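Local coordinates for flagellar protein FliL (Vibrio alginolyticus, PDB 6AHP) that assists the bacterial flagellar motor as a stomatin-like protein, probably acting through its periplasmic core, at residues A[49-61]-A[78-90]. Numbering follows the deposited sequence.
Sequences HSPLIESSLLSTF and LRDRASEDIKAAL
Ile-86 forms the apolar centre, its CD1 3.7 Å from CD2 of Leu-57. With CG1 beside the backbone N (chi1 -71°), the long arm carries CD1 onto Leu-57 and Ile-53 CG2, one helical turn apart, leaving the CG2 methyl for Ile-53 CG1. Ala-82 is small enough to let Leu-57 CD2 settle on its CB at 3.8 Å. Toward one end, Leu-90 splits its two methyls: CD1 packs on Ile-53, and CD2 touches both Leu-52 CD2 and CB of His-49, whose ND1 is hydrogen-bonded to Tyr-9 OH of the second subunit. At the other end, Leu-78 CD2 meets Phe-61 obliquely to its ring.

At the polar edge short hydroxyl side chains fit the close helix approach and can hold a water and the facing carboxylate. Thr-60 sits as a knob among Leu-78, Arg-81, Ala-82 and Asp-85, its CG2 methyl resting against Ala-82 N and OG1 probably donating to Asp-85 OD2 (2.8 Å). One water bridges Ser-56 OG (2.7 Å), Thr-60 OG1 and Ala-82 O. The axes, 9.0 Å apart, run roughly antiparallel at 139°. Strand 7-21 touches Leu-57 and strand 101-109 Ala-82, making this the helix pair packed against the antiparallel sheet of an alpha+beta SPFH-clan domain.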
# COMPACT_ATOMS: atom_id res chain seq x y z
N HIS A 49 -5.52 -10.77 3.59
CA HIS A 49 -5.20 -9.36 3.77
C HIS A 49 -4.03 -8.90 2.92
O HIS A 49 -3.45 -7.84 3.20
CB HIS A 49 -4.93 -9.09 5.25
CG HIS A 49 -6.16 -9.21 6.08
ND1 HIS A 49 -7.14 -8.24 6.09
CD2 HIS A 49 -6.64 -10.23 6.84
CE1 HIS A 49 -8.14 -8.62 6.87
NE2 HIS A 49 -7.86 -9.82 7.34
N SER A 50 -3.67 -9.67 1.89
CA SER A 50 -2.60 -9.29 0.98
C SER A 50 -2.68 -7.86 0.43
O SER A 50 -1.62 -7.23 0.28
CB SER A 50 -2.54 -10.27 -0.20
OG SER A 50 -1.66 -11.32 0.14
N PRO A 51 -3.85 -7.32 0.06
CA PRO A 51 -3.87 -5.92 -0.40
C PRO A 51 -3.36 -4.96 0.65
O PRO A 51 -2.59 -4.03 0.34
CB PRO A 51 -5.34 -5.68 -0.73
CG PRO A 51 -5.88 -7.07 -1.03
CD PRO A 51 -5.19 -7.94 -0.03
N LEU A 52 -3.75 -5.17 1.91
CA LEU A 52 -3.28 -4.29 2.98
C LEU A 52 -1.77 -4.46 3.19
O LEU A 52 -1.04 -3.48 3.35
CB LEU A 52 -4.06 -4.59 4.25
CG LEU A 52 -3.66 -3.83 5.50
CD1 LEU A 52 -4.00 -2.36 5.25
CD2 LEU A 52 -4.38 -4.33 6.72
N ILE A 53 -1.30 -5.71 3.15
CA ILE A 53 0.12 -5.99 3.36
C ILE A 53 0.96 -5.35 2.26
O ILE A 53 1.96 -4.69 2.53
CB ILE A 53 0.35 -7.51 3.47
CG1 ILE A 53 -0.24 -8.02 4.80
CG2 ILE A 53 1.86 -7.84 3.38
CD1 ILE A 53 -0.40 -9.54 4.92
N GLU A 54 0.55 -5.53 1.00
CA GLU A 54 1.31 -4.95 -0.10
C GLU A 54 1.34 -3.44 -0.03
O GLU A 54 2.34 -2.81 -0.40
CB GLU A 54 0.73 -5.38 -1.44
CG GLU A 54 0.86 -6.85 -1.75
CD GLU A 54 -0.10 -7.24 -2.86
OE1 GLU A 54 -0.42 -6.38 -3.70
OE2 GLU A 54 -0.57 -8.40 -2.87
N SER A 55 0.24 -2.84 0.43
CA SER A 55 0.16 -1.39 0.54
C SER A 55 1.04 -0.87 1.67
O SER A 55 1.64 0.21 1.56
CB SER A 55 -1.29 -0.98 0.75
OG SER A 55 -1.45 0.34 0.29
N SER A 56 1.09 -1.61 2.79
CA SER A 56 1.99 -1.26 3.88
C SER A 56 3.45 -1.29 3.42
O SER A 56 4.22 -0.39 3.73
CB SER A 56 1.79 -2.22 5.04
OG SER A 56 2.78 -2.05 6.04
N LEU A 57 3.83 -2.36 2.71
CA LEU A 57 5.20 -2.48 2.20
C LEU A 57 5.56 -1.30 1.29
O LEU A 57 6.63 -0.70 1.44
CB LEU A 57 5.35 -3.81 1.46
CG LEU A 57 5.59 -5.02 2.40
CD1 LEU A 57 5.49 -6.37 1.70
CD2 LEU A 57 6.92 -4.89 3.17
N LEU A 58 4.69 -0.98 0.33
CA LEU A 58 4.96 0.15 -0.56
C LEU A 58 5.07 1.45 0.22
O LEU A 58 5.93 2.28 -0.08
CB LEU A 58 3.88 0.26 -1.64
CG LEU A 58 4.22 1.09 -2.89
CD1 LEU A 58 5.54 0.63 -3.59
CD2 LEU A 58 3.05 1.05 -3.88
N SER A 59 4.23 1.64 1.26
CA SER A 59 4.35 2.82 2.11
C SER A 59 5.70 2.86 2.81
O SER A 59 6.32 3.92 2.93
CB SER A 59 3.24 2.85 3.15
OG SER A 59 1.99 3.14 2.57
N THR A 60 6.16 1.71 3.32
CA THR A 60 7.43 1.69 4.01
C THR A 60 8.56 2.06 3.07
O THR A 60 9.39 2.91 3.39
CB THR A 60 7.72 0.32 4.61
OG1 THR A 60 6.66 -0.04 5.51
CG2 THR A 60 9.06 0.40 5.38
N PHE A 61 8.62 1.41 1.90
CA PHE A 61 9.69 1.68 0.94
C PHE A 61 9.64 3.11 0.38
O PHE A 61 10.68 3.69 0.09
CB PHE A 61 9.60 0.68 -0.21
CG PHE A 61 9.72 -0.76 0.23
CD1 PHE A 61 10.46 -1.10 1.35
CD2 PHE A 61 9.10 -1.77 -0.50
CE1 PHE A 61 10.58 -2.42 1.75
CE2 PHE A 61 9.22 -3.10 -0.12
CZ PHE A 61 9.96 -3.42 1.02
N LEU A 78 15.48 -1.00 7.44
CA LEU A 78 14.36 -1.01 6.50
C LEU A 78 13.53 -2.29 6.62
O LEU A 78 12.29 -2.24 6.62
CB LEU A 78 14.88 -0.84 5.07
CG LEU A 78 13.82 -0.34 4.08
CD1 LEU A 78 13.24 1.00 4.49
CD2 LEU A 78 14.36 -0.33 2.67
N ARG A 79 14.20 -3.45 6.66
CA ARG A 79 13.49 -4.72 6.81
C ARG A 79 12.66 -4.74 8.08
O ARG A 79 11.48 -5.12 8.05
CB ARG A 79 14.49 -5.89 6.81
CG ARG A 79 15.44 -5.97 5.62
CD ARG A 79 16.12 -7.35 5.47
NE ARG A 79 17.07 -7.64 6.56
CZ ARG A 79 16.76 -8.32 7.66
NH1 ARG A 79 17.68 -8.54 8.60
NH2 ARG A 79 15.53 -8.79 7.83
N ASP A 80 13.26 -4.35 9.22
CA ASP A 80 12.54 -4.36 10.50
C ASP A 80 11.36 -3.40 10.50
O ASP A 80 10.30 -3.71 11.06
CB ASP A 80 13.47 -4.00 11.66
CG ASP A 80 14.49 -5.08 11.96
OD1 ASP A 80 14.26 -6.24 11.55
OD2 ASP A 80 15.53 -4.74 12.57
N ARG A 81 11.56 -2.19 9.97
CA ARG A 81 10.45 -1.25 9.82
C ARG A 81 9.31 -1.85 9.01
O ARG A 81 8.14 -1.71 9.37
CB ARG A 81 10.92 0.03 9.16
CG ARG A 81 11.51 1.00 10.12
CD ARG A 81 10.44 1.65 10.97
NE ARG A 81 10.99 2.90 11.50
CZ ARG A 81 10.75 4.10 10.98
NH1 ARG A 81 9.93 4.24 9.93
NH2 ARG A 81 11.33 5.17 11.52
N ALA A 82 9.64 -2.44 7.85
CA ALA A 82 8.65 -3.12 7.02
C ALA A 82 7.83 -4.13 7.82
O ALA A 82 6.59 -4.11 7.78
CB ALA A 82 9.33 -3.79 5.84
N SER A 83 8.50 -5.03 8.56
CA SER A 83 7.77 -6.02 9.37
C SER A 83 6.88 -5.33 10.39
O SER A 83 5.71 -5.70 10.56
CB SER A 83 8.74 -6.98 10.07
OG SER A 83 9.39 -7.82 9.14
N GLU A 84 7.42 -4.36 11.10
CA GLU A 84 6.65 -3.67 12.10
C GLU A 84 5.45 -2.92 11.51
O GLU A 84 4.41 -2.97 12.04
CB GLU A 84 7.50 -2.79 13.00
CG GLU A 84 8.28 -3.51 14.11
CD GLU A 84 7.51 -4.58 14.89
OE1 GLU A 84 6.42 -4.38 15.40
OE2 GLU A 84 8.03 -5.67 15.03
N ASP A 85 5.62 -2.30 10.37
CA ASP A 85 4.49 -1.57 9.77
C ASP A 85 3.37 -2.53 9.39
O ASP A 85 2.19 -2.21 9.60
CB ASP A 85 4.93 -0.77 8.55
CG ASP A 85 5.75 0.50 8.93
OD1 ASP A 85 5.69 0.94 10.09
OD2 ASP A 85 6.46 1.06 8.05
N ILE A 86 3.71 -3.72 8.86
CA ILE A 86 2.68 -4.72 8.52
C ILE A 86 1.96 -5.18 9.78
O ILE A 86 0.73 -5.30 9.82
CB ILE A 86 3.30 -5.93 7.78
CG1 ILE A 86 3.74 -5.55 6.37
CG2 ILE A 86 2.30 -7.12 7.74
CD1 ILE A 86 4.78 -6.52 5.77
N LYS A 87 2.72 -5.50 10.82
CA LYS A 87 2.09 -5.98 12.04
C LYS A 87 1.15 -4.92 12.61
O LYS A 87 0.02 -5.23 13.01
CB LYS A 87 3.16 -6.38 13.04
CG LYS A 87 3.84 -7.70 12.74
CD LYS A 87 4.99 -7.96 13.74
CE LYS A 87 5.87 -9.10 13.24
NZ LYS A 87 7.04 -9.31 14.15
N ALA A 88 1.59 -3.65 12.57
CA ALA A 88 0.76 -2.56 13.08
C ALA A 88 -0.52 -2.39 12.25
O ALA A 88 -1.61 -2.25 12.81
CB ALA A 88 1.58 -1.26 13.12
N ALA A 89 -0.40 -2.47 10.91
CA ALA A 89 -1.59 -2.44 10.03
C ALA A 89 -2.55 -3.59 10.32
O ALA A 89 -3.78 -3.41 10.34
CB ALA A 89 -1.18 -2.49 8.56
N LEU A 90 -2.04 -4.79 10.50
CA LEU A 90 -2.95 -5.91 10.73
C LEU A 90 -3.51 -5.89 12.15
O LEU A 90 -4.66 -6.28 12.36
CB LEU A 90 -2.24 -7.23 10.43
CG LEU A 90 -1.86 -7.37 8.95
CD1 LEU A 90 -0.89 -8.49 8.76
CD2 LEU A 90 -3.09 -7.63 8.11
O HOH W 1 5.42 -2.56 5.64